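Local coordinates for aspartate-semialdehyde dehydrogenase (Candida albicans, PDB 3HSK), which catalyses the NADPH-dependent reductive dephosphorylation of L-aspartyl phosphate to L-aspartate semialdehyde, the second step in making the aspartate family of amino acids, at residues A[84-96]-A[108-120]. Residues are numbered along the deposited sequence; the frame is centred on the assembly and turned at random.
Sequences ECKPEGNFLECDV and DIEKSFVEAGLAV
Pro87 comes within 5.5 Å of Phe113, CA to CA, where the loop leaving strand 83-84 passes the C-terminal half of helix 103-115; further on, Val96 and Ala119 begin neighbouring parallel strands. The Phe113 ring reaches from the helix into the loop, between Pro87 and Phe91. Pro87 lies over one of its faces, with CB 4.1 Å from the ring centroid and only 4° off the normal, a CH-pi contact. The ring's CE2-CZ edge meets the face of Phe91 in a T-shaped pair, centroids 5.2 Å apart and planes at 82°, while Leu25 of strand 20-25 touches both phenylalanines. Pro87 CB also rests on the methyl CB of Ala116, 3.6 Å away. Beyond the C-terminal end of the helix, Leu118 lays both methyls against loop carbonyl oxygens, CD1 3.5 Å from Phe91 O and CD2 3.5 Å from Cys94 O. A Schellman motif at Gly117, with positive phi, ends the helix and turns the chain so that Leu118 reaches this loop. One turn before Phe113, Ile109 CG2 approaches Cys85 O to 3.7 Å, and both residues touch the bound NADP. Strand 96-99, helix 103-115 and strand 119-122 form a beta-alpha-beta crossover of the Rossmann-like NADP-binding domain, the helix packing on the loop between strands 83-84 and 96-99, with Cys85 and Ile109 at the cofactor end.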
ATOM      1  N   GLU A  84      40.361  -5.152 -11.704  1.00 58.19           N
ATOM      2  CA  GLU A  84      39.699  -6.428 -11.474  1.00 57.88           C
ATOM      3  C   GLU A  84      39.356  -6.544  -9.988  1.00 57.27           C
ATOM      4  O   GLU A  84      40.069  -6.005  -9.139  1.00 57.16           O
ATOM      5  CB  GLU A  84      40.621  -7.568 -11.903  1.00 58.06           C
ATOM      6  CG  GLU A  84      39.980  -8.556 -12.866  1.00 59.22           C
ATOM      7  CD  GLU A  84      41.001  -9.277 -13.731  1.00 60.64           C
ATOM      8  OE1 GLU A  84      42.005  -8.648 -14.134  1.00 61.03           O
ATOM      9  OE2 GLU A  84      40.801 -10.475 -14.015  1.00 61.94           O
ATOM     10  N   CYS A  85      38.273  -7.247  -9.669  1.00 56.60           N
ATOM     11  CA  CYS A  85      37.844  -7.386  -8.277  1.00 55.95           C
ATOM     12  C   CYS A  85      38.655  -8.434  -7.508  1.00 55.86           C
ATOM     13  O   CYS A  85      38.150  -9.504  -7.162  1.00 55.83           O
ATOM     14  CB  CYS A  85      36.341  -7.658  -8.196  1.00 55.73           C
ATOM     15  SG  CYS A  85      35.339  -6.267  -8.768  1.00 54.62           S
ATOM     16  N   LYS A  86      39.920  -8.106  -7.256  1.00 55.82           N
ATOM     17  CA  LYS A  86      40.828  -8.949  -6.479  1.00 55.86           C
ATOM     18  C   LYS A  86      41.534  -8.112  -5.414  1.00 55.91           C
ATOM     19  O   LYS A  86      41.887  -6.961  -5.672  1.00 55.60           O
ATOM     20  CB  LYS A  86      41.874  -9.606  -7.381  1.00 55.87           C
ATOM     21  CG  LYS A  86      41.362 -10.728  -8.261  1.00 56.19           C
ATOM     22  CD  LYS A  86      42.518 -11.304  -9.070  1.00 57.35           C
ATOM     23  CE  LYS A  86      42.045 -11.868 -10.397  1.00 57.58           C
ATOM     24  NZ  LYS A  86      43.159 -11.904 -11.387  1.00 58.05           N
ATOM     25  N   PRO A  87      41.750  -8.686  -4.213  1.00 56.31           N
ATOM     26  CA  PRO A  87      42.412  -7.931  -3.144  1.00 56.72           C
ATOM     27  C   PRO A  87      43.903  -7.792  -3.454  1.00 57.10           C
ATOM     28  O   PRO A  87      44.741  -8.513  -2.902  1.00 57.06           O
ATOM     29  CB  PRO A  87      42.157  -8.786  -1.899  1.00 56.78           C
ATOM     30  CG  PRO A  87      42.012 -10.183  -2.416  1.00 56.46           C
ATOM     31  CD  PRO A  87      41.402 -10.059  -3.792  1.00 56.33           C
ATOM     32  N   GLU A  88      44.208  -6.848  -4.343  1.00 57.55           N
ATOM     33  CA  GLU A  88      45.492  -6.787  -5.020  1.00 58.03           C
ATOM     34  C   GLU A  88      45.840  -5.347  -5.344  1.00 58.12           C
ATOM     35  O   GLU A  88      44.961  -4.554  -5.701  1.00 58.14           O
ATOM     36  CB  GLU A  88      45.390  -7.570  -6.324  1.00 58.28           C
ATOM     37  CG  GLU A  88      46.555  -8.475  -6.630  1.00 58.79           C
ATOM     38  CD  GLU A  88      46.197  -9.499  -7.692  1.00 59.89           C
ATOM     39  OE1 GLU A  88      45.918  -9.093  -8.845  1.00 60.09           O
ATOM     40  OE2 GLU A  88      46.185 -10.708  -7.367  1.00 59.86           O
ATOM     41  N   GLY A  89      47.122  -5.018  -5.223  1.00 58.14           N
ATOM     42  CA  GLY A  89      47.622  -3.695  -5.583  1.00 58.36           C
ATOM     43  C   GLY A  89      46.991  -2.572  -4.781  1.00 58.39           C
ATOM     44  O   GLY A  89      47.261  -2.426  -3.587  1.00 58.53           O
ATOM     45  N   ASN A  90      46.147  -1.785  -5.447  1.00 58.36           N
ATOM     46  CA  ASN A  90      45.480  -0.642  -4.824  1.00 58.38           C
ATOM     47  C   ASN A  90      44.434  -1.045  -3.792  1.00 58.15           C
ATOM     48  O   ASN A  90      44.237  -0.342  -2.796  1.00 58.21           O
ATOM     49  CB  ASN A  90      44.841   0.265  -5.884  1.00 58.51           C
ATOM     50  CG  ASN A  90      45.868   1.071  -6.667  1.00 59.08           C
ATOM     51  OD1 ASN A  90      46.901   1.488  -6.130  1.00 59.70           O
ATOM     52  ND2 ASN A  90      45.583   1.300  -7.946  1.00 59.23           N
ATOM     53  N   PHE A  91      43.765  -2.171  -4.037  1.00 57.82           N
ATOM     54  CA  PHE A  91      42.739  -2.677  -3.126  1.00 57.43           C
ATOM     55  C   PHE A  91      43.309  -3.069  -1.763  1.00 57.33           C
ATOM     56  O   PHE A  91      42.664  -2.845  -0.738  1.00 57.59           O
ATOM     57  CB  PHE A  91      41.954  -3.836  -3.753  1.00 57.28           C
ATOM     58  CG  PHE A  91      40.779  -3.391  -4.581  1.00 56.80           C
ATOM     59  CD1 PHE A  91      39.743  -2.657  -4.007  1.00 56.56           C
ATOM     60  CD2 PHE A  91      40.702  -3.708  -5.930  1.00 56.39           C
ATOM     61  CE1 PHE A  91      38.650  -2.241  -4.764  1.00 56.24           C
ATOM     62  CE2 PHE A  91      39.612  -3.298  -6.700  1.00 56.32           C
ATOM     63  CZ  PHE A  91      38.586  -2.558  -6.114  1.00 56.61           C
ATOM     64  N   LEU A  92      44.518  -3.626  -1.752  1.00 57.02           N
ATOM     65  CA  LEU A  92      45.203  -3.943  -0.497  1.00 56.73           C
ATOM     66  C   LEU A  92      45.615  -2.695   0.284  1.00 56.35           C
ATOM     67  O   LEU A  92      45.986  -2.784   1.462  1.00 56.54           O
ATOM     68  CB  LEU A  92      46.418  -4.846  -0.741  1.00 56.77           C
ATOM     69  CG  LEU A  92      46.216  -6.346  -0.501  1.00 57.07           C
ATOM     70  CD1 LEU A  92      47.333  -7.154  -1.157  1.00 57.59           C
ATOM     71  CD2 LEU A  92      46.129  -6.659   0.999  1.00 57.68           C
ATOM     72  N   GLU A  93      45.535  -1.539  -0.369  1.00 55.74           N
ATOM     73  CA  GLU A  93      45.928  -0.267   0.237  1.00 55.37           C
ATOM     74  C   GLU A  93      44.740   0.505   0.822  1.00 54.65           C
ATOM     75  O   GLU A  93      44.934   1.514   1.512  1.00 54.64           O
ATOM     76  CB  GLU A  93      46.677   0.609  -0.778  1.00 55.37           C
ATOM     77  CG  GLU A  93      47.958  -0.027  -1.333  1.00 56.02           C
ATOM     78  CD  GLU A  93      48.798   0.931  -2.157  1.00 56.13           C
ATOM     79  OE1 GLU A  93      48.324   2.044  -2.473  1.00 56.84           O
ATOM     80  OE2 GLU A  93      49.949   0.568  -2.491  1.00 58.07           O
ATOM     81  N   CYS A  94      43.525   0.030   0.544  1.00 53.66           N
ATOM     82  CA  CYS A  94      42.302   0.681   1.017  1.00 52.60           C
ATOM     83  C   CYS A  94      41.998   0.347   2.469  1.00 51.97           C
ATOM     84  O   CYS A  94      42.032  -0.822   2.870  1.00 51.77           O
ATOM     85  CB  CYS A  94      41.104   0.272   0.163  1.00 52.75           C
ATOM     86  SG  CYS A  94      41.231   0.708  -1.560  1.00 51.77           S
ATOM     87  N   ASP A  95      41.680   1.390   3.235  1.00 51.14           N
ATOM     88  CA  ASP A  95      41.248   1.271   4.629  1.00 50.21           C
ATOM     89  C   ASP A  95      39.825   0.729   4.748  1.00 49.55           C
ATOM     90  O   ASP A  95      39.459   0.146   5.770  1.00 49.49           O
ATOM     91  CB  ASP A  95      41.338   2.636   5.317  1.00 50.35           C
ATOM     92  CG  ASP A  95      42.769   3.142   5.429  1.00 50.50           C
ATOM     93  OD1 ASP A  95      43.589   2.464   6.081  1.00 51.21           O
ATOM     94  OD2 ASP A  95      43.070   4.221   4.872  1.00 50.36           O
ATOM     95  N   VAL A  96      39.027   0.947   3.702  1.00 48.70           N
ATOM     96  CA  VAL A  96      37.635   0.487   3.639  1.00 47.67           C
ATOM     97  C   VAL A  96      37.229   0.214   2.187  1.00 47.04           C
ATOM     98  O   VAL A  96      37.568   0.982   1.284  1.00 46.92           O
ATOM     99  CB  VAL A  96      36.652   1.491   4.316  1.00 47.57           C
ATOM    100  CG1 VAL A  96      36.502   2.782   3.501  1.00 46.97           C
ATOM    101  CG2 VAL A  96      35.296   0.835   4.564  1.00 47.64           C
ATOM    102  N   ASP A 108      31.990 -15.122  -3.490  1.00 48.02           N
ATOM    103  CA  ASP A 108      33.408 -15.486  -3.566  1.00 48.01           C
ATOM    104  C   ASP A 108      34.349 -14.296  -3.365  1.00 47.68           C
ATOM    105  O   ASP A 108      35.327 -14.393  -2.616  1.00 47.61           O
ATOM    106  CB  ASP A 108      33.717 -16.164  -4.908  1.00 48.40           C
ATOM    107  CG  ASP A 108      33.138 -17.573  -5.015  1.00 49.61           C
ATOM    108  OD1 ASP A 108      32.360 -17.980  -4.132  1.00 50.25           O
ATOM    109  OD2 ASP A 108      33.463 -18.280  -5.999  1.00 51.41           O
ATOM    110  N   ILE A 109      34.042 -13.181  -4.030  1.00 47.30           N
ATOM    111  CA  ILE A 109      34.913 -11.997  -4.053  1.00 46.93           C
ATOM    112  C   ILE A 109      35.069 -11.335  -2.679  1.00 46.91           C
ATOM    113  O   ILE A 109      36.189 -11.102  -2.227  1.00 46.69           O
ATOM    114  CB  ILE A 109      34.447 -10.955  -5.115  1.00 46.83           C
ATOM    115  CG1 ILE A 109      34.668 -11.499  -6.532  1.00 46.96           C
ATOM    116  CG2 ILE A 109      35.192  -9.629  -4.949  1.00 46.79           C
ATOM    117  CD1 ILE A 109      33.860 -10.788  -7.609  1.00 46.66           C
ATOM    118  N   GLU A 110      33.945 -11.033  -2.030  1.00 46.89           N
ATOM    119  CA  GLU A 110      33.956 -10.384  -0.715  1.00 47.14           C
ATOM    120  C   GLU A 110      34.645 -11.237   0.346  1.00 47.36           C
ATOM    121  O   GLU A 110      35.293 -10.706   1.243  1.00 47.27           O
ATOM    122  CB  GLU A 110      32.538 -10.019  -0.277  1.00 46.93           C
ATOM    123  CG  GLU A 110      31.952  -8.838  -1.033  1.00 46.89           C
ATOM    124  CD  GLU A 110      30.446  -8.707  -0.873  1.00 47.19           C
ATOM    125  OE1 GLU A 110      29.848  -9.483  -0.098  1.00 47.07           O
ATOM    126  OE2 GLU A 110      29.856  -7.824  -1.530  1.00 47.22           O
ATOM    127  N   LYS A 111      34.514 -12.558   0.220  1.00 47.92           N
ATOM    128  CA  LYS A 111      35.167 -13.505   1.120  1.00 48.41           C
ATOM    129  C   LYS A 111      36.687 -13.415   1.001  1.00 48.29           C
ATOM    130  O   LYS A 111      37.383 -13.355   2.013  1.00 48.44           O
ATOM    131  CB  LYS A 111      34.685 -14.930   0.837  1.00 48.58           C
ATOM    132  CG  LYS A 111      35.261 -16.006   1.760  1.00 49.33           C
ATOM    133  CD  LYS A 111      34.819 -17.388   1.300  1.00 49.52           C
ATOM    134  CE  LYS A 111      35.530 -18.504   2.064  1.00 52.10           C
ATOM    135  NZ  LYS A 111      35.120 -18.593   3.503  1.00 53.31           N
ATOM    136  N   SER A 112      37.196 -13.387  -0.229  1.00 48.16           N
ATOM    137  CA  SER A 112      38.636 -13.241  -0.443  1.00 48.03           C
ATOM    138  C   SER A 112      39.150 -11.875   0.016  1.00 47.84           C
ATOM    139  O   SER A 112      40.290 -11.761   0.485  1.00 48.08           O
ATOM    140  CB  SER A 112      39.021 -13.523  -1.895  1.00 48.01           C
ATOM    141  OG  SER A 112      38.188 -12.826  -2.795  1.00 48.72           O
ATOM    142  N   PHE A 113      38.311 -10.847  -0.099  1.00 47.48           N
ATOM    143  CA  PHE A 113      38.646  -9.531   0.458  1.00 47.40           C
ATOM    144  C   PHE A 113      38.789  -9.575   1.985  1.00 47.25           C
ATOM    145  O   PHE A 113      39.774  -9.073   2.527  1.00 47.30           O
ATOM    146  CB  PHE A 113      37.663  -8.447  -0.009  1.00 47.14           C
ATOM    147  CG  PHE A 113      38.076  -7.783  -1.295  1.00 47.11           C
ATOM    148  CD1 PHE A 113      38.020  -8.475  -2.505  1.00 47.11           C
ATOM    149  CD2 PHE A 113      38.544  -6.474  -1.296  1.00 46.99           C
ATOM    150  CE1 PHE A 113      38.423  -7.868  -3.700  1.00 46.92           C
ATOM    151  CE2 PHE A 113      38.946  -5.858  -2.483  1.00 46.91           C
ATOM    152  CZ  PHE A 113      38.888  -6.562  -3.686  1.00 46.76           C
ATOM    153  N   VAL A 114      37.822 -10.198   2.657  1.00 47.11           N
ATOM    154  CA  VAL A 114      37.883 -10.404   4.105  1.00 47.22           C
ATOM    155  C   VAL A 114      39.118 -11.237   4.470  1.00 47.35           C
ATOM    156  O   VAL A 114      39.870 -10.863   5.377  1.00 47.05           O
ATOM    157  CB  VAL A 114      36.584 -11.057   4.660  1.00 47.16           C
ATOM    158  CG1 VAL A 114      36.749 -11.456   6.133  1.00 47.28           C
ATOM    159  CG2 VAL A 114      35.402 -10.106   4.510  1.00 47.26           C
ATOM    160  N   GLU A 115      39.331 -12.337   3.739  1.00 47.35           N
ATOM    161  CA  GLU A 115      40.509 -13.199   3.920  1.00 47.71           C
ATOM    162  C   GLU A 115      41.831 -12.442   3.807  1.00 47.20           C
ATOM    163  O   GLU A 115      42.787 -12.761   4.517  1.00 47.35           O
ATOM    164  CB  GLU A 115      40.490 -14.384   2.946  1.00 47.55           C
ATOM    165  CG  GLU A 115      39.518 -15.489   3.345  1.00 48.40           C
ATOM    166  CD  GLU A 115      39.345 -16.572   2.284  1.00 49.07           C
ATOM    167  OE1 GLU A 115      39.779 -16.389   1.123  1.00 51.84           O
ATOM    168  OE2 GLU A 115      38.750 -17.620   2.612  1.00 51.96           O
ATOM    169  N   ALA A 116      41.873 -11.429   2.940  1.00 46.68           N
ATOM    170  CA  ALA A 116      43.073 -10.595   2.769  1.00 46.17           C
ATOM    171  C   ALA A 116      43.261  -9.549   3.872  1.00 45.78           C
ATOM    172  O   ALA A 116      44.198  -8.738   3.819  1.00 45.66           O
ATOM    173  CB  ALA A 116      43.066  -9.929   1.397  1.00 46.18           C
ATOM    174  N   GLY A 117      42.362  -9.561   4.856  1.00 45.26           N
ATOM    175  CA  GLY A 117      42.443  -8.664   6.007  1.00 44.55           C
ATOM    176  C   GLY A 117      41.792  -7.312   5.807  1.00 44.24           C
ATOM    177  O   GLY A 117      42.085  -6.362   6.534  1.00 44.14           O
ATOM    178  N   LEU A 118      40.890  -7.217   4.836  1.00 43.92           N
ATOM    179  CA  LEU A 118      40.320  -5.920   4.472  1.00 43.66           C
ATOM    180  C   LEU A 118      38.966  -5.650   5.129  1.00 43.22           C
ATOM    181  O   LEU A 118      38.267  -6.576   5.551  1.00 43.01           O
ATOM    182  CB  LEU A 118      40.252  -5.763   2.943  1.00 43.73           C
ATOM    183  CG  LEU A 118      41.604  -5.655   2.211  1.00 44.39           C
ATOM    184  CD1 LEU A 118      41.450  -5.832   0.702  1.00 44.14           C
ATOM    185  CD2 LEU A 118      42.309  -4.334   2.521  1.00 44.90           C
ATOM    186  N   ALA A 119      38.620  -4.369   5.222  1.00 42.76           N
ATOM    187  CA  ALA A 119      37.353  -3.933   5.797  1.00 42.29           C
ATOM    188  C   ALA A 119      36.328  -3.727   4.688  1.00 41.87           C
ATOM    189  O   ALA A 119      36.447  -2.800   3.889  1.00 41.74           O
ATOM    190  CB  ALA A 119      37.548  -2.647   6.598  1.00 42.18           C
ATOM    191  N   VAL A 120      35.323  -4.595   4.649  1.00 41.46           N
ATOM    192  CA  VAL A 120      34.312  -4.560   3.587  1.00 41.11           C
ATOM    193  C   VAL A 120      32.953  -4.083   4.114  1.00 40.90           C
ATOM    194  O   VAL A 120      32.446  -4.600   5.113  1.00 40.70           O
ATOM    195  CB  VAL A 120      34.151  -5.948   2.902  1.00 40.93           C
ATOM    196  CG1 VAL A 120      33.306  -5.839   1.641  1.00 40.95           C
ATOM    197  CG2 VAL A 120      35.511  -6.549   2.565  1.00 40.98           C
TER